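Local coordinates for protein beta sliding clamp (Borrelia burgdorferi, PDB 6DJ8) that probably closes as a ring-shaped head-to-tail homodimer around DNA, tethering DNA polymerases and other proteins to it and making synthesis processive, at residues 110-115 / 125-130; 149-154 / 212-217; 164-169 / 357-362. All coordinates share one frame; numbering follows the deposited sequence.

Overall arrangement
Along the chain, contact 1 (110-115 with 125-130) closes before the other two begin, whereas contacts 2 and 3 interleave: strand 151-156, used by contact 2, runs straight into helix 157-167, used by contact 3, and their partners 212-217 and 357-362 follow in the same order. Contact 1 is a hairpin of the N-terminal domain at the ring interface, where the sheet continues into the second subunit. Its centre lies about 47 Å from that of contact 2 and 44 Å from that of contact 3. Contacts 2 and 3 have centres about 25 Å apart; contact 2 packs loop 212-217 of the central domain against strand 151-156, and contact 3 joins that domain to the C-terminal one.

Contact 1 (110-115 / 125-130); sequences LEIMGE and DHLKEP
Leu110 to Ile112 pair with Leu127 to Glu129 as an antiparallel beta hairpin in the N-terminal domain. Four backbone bonds join the strands: Leu110 and Glu129 exchange one each way, with Leu110 N 2.7 Å from Glu129 O, and Ile112 and Leu127 do the same. Between these pairs, Glu111 and Lys128 form the non-hydrogen-bonded pair.

Polar side chains meet on the face of Glu111 and Lys128. His126 NE2 donates to Glu111 OE1 at 2.7 Å, the oxygen lying in the ring plane, although carboxylate and imidazole are turned 55° apart. With CG of His126 anti to its backbone N (chi1 -169°), the ring runs along the strand pair towards Glu111. Lys128 lies alongside Glu111, its CE 3.2 Å from Glu111 OE1; the charged NZ stays beyond salt-bridge range.

Aliphatic pairing falls on the reverse face, where CB of Ile112 is 4.2 Å from CB of Leu127; on the polar face the methyl CE of Met113 rests 3.7 Å from CE1 of His126. The carboxylate of Glu129 turns to Arg324 and Tyr297 of the second subunit, whose strand extends this sheet. Where direct pairing stops, a water accepts from Gly114 N (2.7 Å) and donates to Asp125 O (2.8 Å).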
loop_
_atom_site.group_PDB
_atom_site.type_symbol
_atom_site.label_atom_id
_atom_site.label_comp_id
_atom_site.label_asym_id
_atom_site.label_seq_id
_atom_site.Cartn_x
_atom_site.Cartn_y
_atom_site.Cartn_z
ATOM N N LEU A 110 4.237 25.565 -19.240
ATOM C CA LEU A 110 3.667 24.648 -20.206
ATOM C C LEU A 110 2.155 24.776 -20.080
ATOM O O LEU A 110 1.624 24.739 -18.968
ATOM C CB LEU A 110 4.125 23.228 -19.903
ATOM C CG LEU A 110 4.951 22.505 -20.959
ATOM C CD1 LEU A 110 6.186 23.294 -21.257
ATOM C CD2 LEU A 110 5.328 21.137 -20.400
ATOM N N GLU A 111 1.474 25.006 -21.193
ATOM C CA GLU A 111 0.023 25.086 -21.208
ATOM C C GLU A 111 -0.439 23.830 -21.920
ATOM O O GLU A 111 -0.011 23.558 -23.048
ATOM C CB GLU A 111 -0.459 26.342 -21.930
ATOM C CG GLU A 111 0.373 27.577 -21.603
ATOM C CD GLU A 111 -0.392 28.614 -20.813
ATOM O OE1 GLU A 111 -1.574 28.369 -20.487
ATOM O OE2 GLU A 111 0.188 29.680 -20.520
ATOM N N ILE A 112 -1.304 23.064 -21.265
ATOM C CA ILE A 112 -1.706 21.759 -21.757
ATOM C C ILE A 112 -3.213 21.758 -21.935
ATOM O O ILE A 112 -3.957 22.230 -21.061
ATOM C CB ILE A 112 -1.256 20.644 -20.799
ATOM C CG1 ILE A 112 0.231 20.824 -20.467
ATOM C CG2 ILE A 112 -1.545 19.286 -21.390
ATOM C CD1 ILE A 112 0.858 19.664 -19.669
ATOM N N MET A 113 -3.654 21.240 -23.070
ATOM C CA MET A 113 -5.061 21.141 -23.384
ATOM C C MET A 113 -5.248 19.827 -24.112
ATOM O O MET A 113 -4.291 19.258 -24.658
ATOM C CB MET A 113 -5.531 22.340 -24.232
ATOM C CG MET A 113 -4.781 22.464 -25.561
ATOM S SD MET A 113 -4.288 24.162 -25.966
ATOM C CE MET A 113 -3.233 24.531 -24.559
ATOM N N GLY A 114 -6.474 19.317 -24.097
ATOM C CA GLY A 114 -6.753 18.132 -24.880
ATOM C C GLY A 114 -6.672 18.481 -26.349
ATOM O O GLY A 114 -7.134 19.550 -26.770
ATOM N N GLU A 115 -6.014 17.627 -27.131
ATOM C CA GLU A 115 -5.978 17.806 -28.580
ATOM C C GLU A 115 -7.196 17.076 -29.107
ATOM O O GLU A 115 -7.143 15.900 -29.468
ATOM C CB GLU A 115 -4.680 17.313 -29.209
ATOM C CG GLU A 115 -4.626 17.505 -30.727
ATOM C CD GLU A 115 -4.924 18.943 -31.185
ATOM O OE1 GLU A 115 -4.567 19.910 -30.473
ATOM O OE2 GLU A 115 -5.520 19.102 -32.271
ATOM N N ASP A 125 -10.987 22.350 -20.611
ATOM C CA ASP A 125 -10.066 21.993 -19.542
ATOM C C ASP A 125 -8.648 22.432 -19.904
ATOM O O ASP A 125 -8.233 22.366 -21.064
ATOM C CB ASP A 125 -10.103 20.485 -19.276
ATOM C CG ASP A 125 -11.500 19.982 -18.944
ATOM O OD1 ASP A 125 -12.352 20.799 -18.534
ATOM O OD2 ASP A 125 -11.745 18.765 -19.093
ATOM N N HIS A 126 -7.901 22.881 -18.901
ATOM C CA HIS A 126 -6.625 23.528 -19.143
ATOM C C HIS A 126 -5.735 23.372 -17.922
ATOM O O HIS A 126 -6.198 23.516 -16.789
ATOM C CB HIS A 126 -6.830 25.015 -19.466
ATOM C CG HIS A 126 -5.607 25.699 -19.990
ATOM N ND1 HIS A 126 -5.313 25.779 -21.335
ATOM C CD2 HIS A 126 -4.609 26.352 -19.349
ATOM C CE1 HIS A 126 -4.187 26.450 -21.499
ATOM N NE2 HIS A 126 -3.738 26.807 -20.310
ATOM N N LEU A 127 -4.459 23.079 -18.164
ATOM C CA LEU A 127 -3.450 22.967 -17.121
ATOM C C LEU A 127 -2.317 23.932 -17.424
ATOM O O LEU A 127 -1.971 24.155 -18.585
ATOM C CB LEU A 127 -2.874 21.553 -17.036
ATOM C CG LEU A 127 -3.825 20.362 -17.131
ATOM C CD1 LEU A 127 -3.038 19.034 -17.161
ATOM C CD2 LEU A 127 -4.832 20.366 -15.955
ATOM N N LYS A 128 -1.729 24.500 -16.377
ATOM C CA LYS A 128 -0.562 25.362 -16.522
ATOM C C LYS A 128 0.522 24.820 -15.610
ATOM O O LYS A 128 0.341 24.786 -14.388
ATOM C CB LYS A 128 -0.875 26.825 -16.175
ATOM C CG LYS A 128 -1.843 27.495 -17.125
ATOM C CD LYS A 128 -1.904 29.010 -16.887
ATOM C CE LYS A 128 -2.876 29.681 -17.849
ATOM N NZ LYS A 128 -3.138 31.128 -17.517
ATOM N N GLU A 129 1.641 24.408 -16.203
ATOM C CA GLU A 129 2.753 23.816 -15.461
ATOM C C GLU A 129 3.975 24.715 -15.571
ATOM O O GLU A 129 4.531 24.881 -16.677
ATOM C CB GLU A 129 3.071 22.420 -15.987
ATOM C CG GLU A 129 1.996 21.371 -15.682
ATOM C CD GLU A 129 1.939 20.992 -14.198
ATOM O OE1 GLU A 129 2.829 21.419 -13.421
ATOM O OE2 GLU A 129 1.004 20.246 -13.807
ATOM N N PRO A 130 4.423 25.308 -14.476
ATOM C CA PRO A 130 5.614 26.154 -14.538
ATOM C C PRO A 130 6.841 25.337 -14.889
ATOM O O PRO A 130 6.933 24.146 -14.584
ATOM C CB PRO A 130 5.716 26.775 -13.136
ATOM C CG PRO A 130 4.715 26.031 -12.279
ATOM C CD PRO A 130 3.660 25.568 -13.250
HETATM O O HOH W 1 -8.641 20.478 -23.033
#

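Contact 2 (149-154 / 212-217); sequences YTFGIE and VEEDVN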
loop_
_atom_site.group_PDB
_atom_site.type_symbol
_atom_site.label_atom_id
_atom_site.label_comp_id
_atom_site.label_asym_id
_atom_site.label_seq_id
_atom_site.Cartn_x
_atom_site.Cartn_y
_atom_site.Cartn_z
ATOM N N TYR A 149 34.325 2.598 -27.150
ATOM C CA TYR A 149 33.880 1.353 -26.544
ATOM C C TYR A 149 34.927 0.256 -26.670
ATOM O O TYR A 149 35.505 0.048 -27.741
ATOM C CB TYR A 149 32.556 0.918 -27.169
ATOM C CG TYR A 149 31.474 1.941 -26.918
ATOM C CD1 TYR A 149 31.320 2.503 -25.657
ATOM C CD2 TYR A 149 30.640 2.381 -27.938
ATOM C CE1 TYR A 149 30.348 3.448 -25.406
ATOM C CE2 TYR A 149 29.656 3.336 -27.697
ATOM C CZ TYR A 149 29.519 3.867 -26.425
ATOM O OH TYR A 149 28.550 4.815 -26.164
ATOM N N THR A 150 35.190 -0.427 -25.561
ATOM C CA THR A 150 36.172 -1.502 -25.537
ATOM C C THR A 150 35.534 -2.856 -25.820
ATOM O O THR A 150 36.198 -3.750 -26.357
ATOM C CB THR A 150 36.911 -1.498 -24.188
ATOM O OG1 THR A 150 38.038 -0.612 -24.270
ATOM C CG2 THR A 150 37.392 -2.897 -23.777
ATOM N N PHE A 151 34.249 -3.017 -25.518
ATOM C CA PHE A 151 33.603 -4.302 -25.729
ATOM C C PHE A 151 32.093 -4.092 -25.719
ATOM O O PHE A 151 31.585 -3.234 -24.992
ATOM C CB PHE A 151 34.101 -5.292 -24.654
ATOM C CG PHE A 151 33.050 -6.191 -24.069
ATOM C CD1 PHE A 151 32.459 -7.185 -24.824
ATOM C CD2 PHE A 151 32.713 -6.092 -22.729
ATOM C CE1 PHE A 151 31.503 -8.021 -24.266
ATOM C CE2 PHE A 151 31.764 -6.931 -22.165
ATOM C CZ PHE A 151 31.158 -7.896 -22.934
ATOM N N GLY A 152 31.399 -4.823 -26.587
ATOM C CA GLY A 152 29.948 -4.751 -26.671
ATOM C C GLY A 152 29.365 -6.101 -27.022
ATOM O O GLY A 152 29.996 -6.911 -27.709
ATOM N N ILE A 153 28.142 -6.346 -26.547
ATOM C CA ILE A 153 27.380 -7.540 -26.894
ATOM C C ILE A 153 25.945 -7.138 -27.185
ATOM O O ILE A 153 25.481 -6.071 -26.781
ATOM C CB ILE A 153 27.362 -8.608 -25.779
ATOM C CG1 ILE A 153 26.938 -7.972 -24.461
ATOM C CG2 ILE A 153 28.710 -9.291 -25.665
ATOM C CD1 ILE A 153 26.541 -8.982 -23.415
ATOM N N GLU A 154 25.246 -8.009 -27.908
ATOM C CA GLU A 154 23.817 -7.857 -28.149
ATOM C C GLU A 154 23.160 -9.163 -27.732
ATOM O O GLU A 154 23.520 -10.228 -28.235
ATOM C CB GLU A 154 23.537 -7.514 -29.631
ATOM C CG GLU A 154 22.062 -7.273 -29.965
ATOM C CD GLU A 154 21.835 -6.614 -31.332
ATOM O OE1 GLU A 154 22.777 -6.532 -32.147
ATOM O OE2 GLU A 154 20.699 -6.159 -31.584
ATOM N N VAL A 212 33.083 -13.883 -25.399
ATOM C CA VAL A 212 33.687 -12.565 -25.524
ATOM C C VAL A 212 35.194 -12.760 -25.664
ATOM O O VAL A 212 35.834 -13.361 -24.791
ATOM C CB VAL A 212 33.349 -11.664 -24.327
ATOM C CG1 VAL A 212 33.980 -10.303 -24.505
ATOM C CG2 VAL A 212 31.831 -11.535 -24.163
ATOM N N GLU A 213 35.755 -12.275 -26.774
ATOM C CA GLU A 213 37.190 -12.404 -26.990
ATOM C C GLU A 213 37.972 -11.378 -26.177
ATOM O O GLU A 213 39.093 -11.659 -25.741
ATOM C CB GLU A 213 37.512 -12.287 -28.483
ATOM C CG GLU A 213 36.715 -13.251 -29.378
ATOM C CD GLU A 213 37.048 -14.729 -29.151
ATOM O OE1 GLU A 213 38.096 -15.030 -28.539
ATOM O OE2 GLU A 213 36.257 -15.592 -29.596
ATOM N N GLU A 214 37.409 -10.191 -25.973
ATOM C CA GLU A 214 38.120 -9.134 -25.275
ATOM C C GLU A 214 38.228 -9.452 -23.780
ATOM O O GLU A 214 37.644 -10.410 -23.269
ATOM C CB GLU A 214 37.423 -7.790 -25.492
ATOM C CG GLU A 214 37.230 -7.401 -26.959
ATOM C CD GLU A 214 36.006 -8.043 -27.612
ATOM O OE1 GLU A 214 35.528 -9.089 -27.122
ATOM O OE2 GLU A 214 35.529 -7.501 -28.633
ATOM N N ASP A 215 39.023 -8.645 -23.081
ATOM C CA ASP A 215 39.105 -8.726 -21.633
ATOM C C ASP A 215 37.867 -8.082 -21.026
ATOM O O ASP A 215 37.360 -7.076 -21.529
ATOM C CB ASP A 215 40.366 -8.040 -21.108
ATOM C CG ASP A 215 41.645 -8.600 -21.728
ATOM O OD1 ASP A 215 41.699 -9.812 -22.032
ATOM O OD2 ASP A 215 42.601 -7.818 -21.901
ATOM N N VAL A 216 37.365 -8.687 -19.958
ATOM C CA VAL A 216 36.135 -8.261 -19.301
ATOM C C VAL A 216 36.466 -8.115 -17.827
ATOM O O VAL A 216 36.765 -9.110 -17.159
ATOM C CB VAL A 216 34.999 -9.267 -19.512
ATOM C CG1 VAL A 216 33.680 -8.773 -18.891
ATOM C CG2 VAL A 216 34.857 -9.589 -20.991
ATOM N N ASN A 217 36.410 -6.887 -17.318
ATOM C CA ASN A 217 36.700 -6.637 -15.913
ATOM C C ASN A 217 36.057 -5.312 -15.521
ATOM O O ASN A 217 36.741 -4.289 -15.432
ATOM C CB ASN A 217 38.229 -6.640 -15.668
ATOM C CG ASN A 217 38.589 -6.311 -14.225
ATOM O OD1 ASN A 217 37.844 -6.646 -13.296
ATOM N ND2 ASN A 217 39.733 -5.674 -14.027
#
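Phe151 is met obliquely at CE1 by the two methyls of Val212, which converge on that atom from one side of the ring: Val212 CG1 lies 3.4 Å from Phe151 CE1 and Val212 CG2 3.5 Å from the same atom. The two side chains cross at about a right angle, and the approach is tight for carbon against carbon. Val216 adds a second patch, its CG2 standing over one face of the phenyl group near the rim and its CG1 4.2 Å from Phe151 CE2. The two valines thus hold the aromatic ring from the loop side without any hydrogen bond between the segments.

A smaller apolar touch follows two residues further along the strand, where Ile153 CG2 meets Val212 CG2 at 4.1 Å. At the more exposed end, Glu214 lays its aliphatic part against the backbone of Thr150, with CG 3.8 Å from Thr150 O, and against Phe151, CB to CB 4.2 Å. A bend at chi2 (82°) folds its carboxylate back towards the ring.

Two residues, Thr150 and Phe151, stand opposite the single Phe242 of strand 237-242, a classic beta bulge; the rings of Phe151 and Phe242 also meet nearly parallel. Residues 212-217 connect strands 202-211 and 218-221 of a different sheet, and Val216 and Ile153 both reach Leu193, so the edge strand 151-156 of one sheet packs on the loop and on strand 192-198 of the other.

Contact 3 (164-169 / 357-362); sequences INRIAF and VFETSK
Val357 pushes its branched side chain between Asn165 and Arg166 of helix 157-167 and Phe169 just after. Its CG1 methyl is 3.5 Å from Asn165 O and 3.9 Å from CE1 of Phe169, meeting that ring at a slant, while CG2 lies 4.0 Å from CG of Arg166. The valine and Asn165 side chains slide past each other in opposite directions, and those of Arg166 and Phe169 are both inclined to it. Phe169 reaches the valine because its CG sits between the backbone N and the carbonyl carbon (chi1 76°); its ring also meets that of His385.

Polar groups take over beyond the valine. A bend at chi2 (149°) carries the guanidinium of Arg166 along the loop, where Glu359 CG lies at its edge, near NH2. Glu359 OE2 lies well out of the guanidinium plane, 3.9 Å from Arg166 NH2, so the long salt bridge is one of charges alone; the carboxylate and guanidinium planes are 76° apart. This is a junction between domains: the helix belongs to the central domain and the loop 357-362, which follows helix 348-355, to the C-terminal one. Both acidic and basic groups have stronger partners nearby, Glu377 for Arg166 and Lys162 for Glu359.

One water ties the two sides together. It accepts from Asn165 ND2 and, in the guanidinium plane, from Arg166 NE at 3.0 Å; it donates to Val357 O at 2.9 Å and weakly to Glu359 OE1.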
loop_
_atom_site.group_PDB
_atom_site.type_symbol
_atom_site.label_atom_id
_atom_site.label_comp_id
_atom_site.label_asym_id
_atom_site.label_seq_id
_atom_site.Cartn_x
_atom_site.Cartn_y
_atom_site.Cartn_z
ATOM N N ILE A 164 19.306 -10.235 -14.779
ATOM C CA ILE A 164 19.170 -9.132 -13.831
ATOM C C ILE A 164 18.389 -9.595 -12.611
ATOM O O ILE A 164 18.773 -9.332 -11.462
ATOM C CB ILE A 164 18.477 -7.935 -14.512
ATOM C CG1 ILE A 164 19.431 -7.230 -15.477
ATOM C CG2 ILE A 164 17.901 -6.969 -13.462
ATOM C CD1 ILE A 164 18.743 -6.159 -16.333
ATOM N N ASN A 165 17.274 -10.292 -12.849
ATOM C CA ASN A 165 16.449 -10.793 -11.753
ATOM C C ASN A 165 17.247 -11.714 -10.834
ATOM O O ASN A 165 17.031 -11.720 -9.617
ATOM C CB ASN A 165 15.209 -11.507 -12.322
ATOM C CG ASN A 165 14.142 -11.772 -11.256
ATOM O OD1 ASN A 165 13.793 -10.884 -10.490
ATOM N ND2 ASN A 165 13.624 -12.998 -11.210
ATOM N N ARG A 166 18.212 -12.456 -11.375
ATOM C CA ARG A 166 18.999 -13.360 -10.545
ATOM C C ARG A 166 20.208 -12.691 -9.909
ATOM O O ARG A 166 20.764 -13.237 -8.950
ATOM C CB ARG A 166 19.450 -14.566 -11.380
ATOM C CG ARG A 166 18.343 -15.607 -11.436
ATOM C CD ARG A 166 18.281 -16.451 -12.696
ATOM N NE ARG A 166 17.033 -17.205 -12.674
ATOM C CZ ARG A 166 16.933 -18.529 -12.671
ATOM N NH1 ARG A 166 18.008 -19.298 -12.756
ATOM N NH2 ARG A 166 15.734 -19.083 -12.619
ATOM N N ILE A 167 20.614 -11.513 -10.384
ATOM C CA ILE A 167 21.852 -10.881 -9.948
ATOM C C ILE A 167 21.597 -9.656 -9.067
ATOM O O ILE A 167 22.242 -9.493 -8.025
ATOM C CB ILE A 167 22.719 -10.510 -11.170
ATOM C CG1 ILE A 167 23.397 -11.758 -11.740
ATOM C CG2 ILE A 167 23.770 -9.499 -10.781
ATOM C CD1 ILE A 167 24.614 -12.199 -10.946
ATOM N N ALA A 168 20.632 -8.801 -9.441
ATOM C CA ALA A 168 20.536 -7.478 -8.818
ATOM C C ALA A 168 20.335 -7.561 -7.305
ATOM O O ALA A 168 20.983 -6.826 -6.545
ATOM C CB ALA A 168 19.396 -6.677 -9.461
ATOM N N PHE A 169 19.444 -8.445 -6.841
ATOM C CA PHE A 169 19.093 -8.445 -5.421
ATOM C C PHE A 169 20.270 -8.779 -4.514
ATOM O O PHE A 169 20.255 -8.402 -3.337
ATOM C CB PHE A 169 17.933 -9.423 -5.164
ATOM C CG PHE A 169 18.350 -10.881 -5.164
ATOM C CD1 PHE A 169 18.338 -11.621 -6.336
ATOM C CD2 PHE A 169 18.740 -11.508 -3.976
ATOM C CE1 PHE A 169 18.723 -12.989 -6.335
ATOM C CE2 PHE A 169 19.096 -12.853 -3.954
ATOM C CZ PHE A 169 19.106 -13.593 -5.144
ATOM N N VAL A 357 13.552 -16.115 -6.782
ATOM C CA VAL A 357 13.891 -15.965 -8.191
ATOM C C VAL A 357 13.946 -17.291 -8.926
ATOM O O VAL A 357 14.103 -17.294 -10.154
ATOM C CB VAL A 357 15.205 -15.175 -8.371
ATOM C CG1 VAL A 357 15.138 -13.868 -7.575
ATOM C CG2 VAL A 357 16.423 -16.007 -7.958
ATOM N N PHE A 358 13.761 -18.415 -8.231
ATOM C CA PHE A 358 13.835 -19.727 -8.870
ATOM C C PHE A 358 12.557 -20.016 -9.644
ATOM O O PHE A 358 11.472 -19.586 -9.253
ATOM C CB PHE A 358 14.088 -20.817 -7.822
ATOM C CG PHE A 358 15.518 -20.911 -7.397
ATOM C CD1 PHE A 358 16.129 -19.854 -6.751
ATOM C CD2 PHE A 358 16.249 -22.066 -7.619
ATOM C CE1 PHE A 358 17.449 -19.930 -6.368
ATOM C CE2 PHE A 358 17.572 -22.149 -7.230
ATOM C CZ PHE A 358 18.172 -21.078 -6.605
ATOM N N GLU A 359 12.693 -20.700 -10.782
ATOM C CA GLU A 359 11.530 -21.043 -11.590
ATOM C C GLU A 359 11.298 -22.539 -11.746
ATOM O O GLU A 359 10.349 -22.924 -12.434
ATOM C CB GLU A 359 11.647 -20.421 -12.990
ATOM C CG GLU A 359 12.655 -19.298 -13.077
ATOM C CD GLU A 359 12.630 -18.567 -14.406
ATOM O OE1 GLU A 359 12.167 -17.407 -14.430
ATOM O OE2 GLU A 359 13.073 -19.146 -15.422
ATOM N N THR A 360 12.109 -23.389 -11.127
ATOM C CA THR A 360 11.914 -24.825 -11.250
ATOM C C THR A 360 10.947 -25.333 -10.186
ATOM O O THR A 360 10.663 -24.659 -9.197
ATOM C CB THR A 360 13.247 -25.559 -11.135
ATOM O OG1 THR A 360 14.008 -24.985 -10.064
ATOM C CG2 THR A 360 14.029 -25.413 -12.423
ATOM N N SER A 361 10.452 -26.554 -10.403
ATOM C CA SER A 361 9.568 -27.206 -9.442
ATOM C C SER A 361 10.292 -27.488 -8.133
ATOM O O SER A 361 9.700 -27.380 -7.053
ATOM C CB SER A 361 9.029 -28.513 -10.026
ATOM O OG SER A 361 7.819 -28.890 -9.398
ATOM N N LYS A 362 11.560 -27.881 -8.214
ATOM C CA LYS A 362 12.361 -28.226 -7.054
ATOM C C LYS A 362 13.605 -27.348 -7.011
ATOM O O LYS A 362 13.987 -26.731 -8.006
ATOM C CB LYS A 362 12.739 -29.712 -7.087
ATOM C CG LYS A 362 11.517 -30.615 -7.263
ATOM C CD LYS A 362 11.681 -31.952 -6.566
ATOM C CE LYS A 362 10.400 -32.795 -6.654
ATOM N NZ LYS A 362 9.555 -32.657 -5.403
HETATM O O HOH W 2 14.419 -15.649 -12.513
#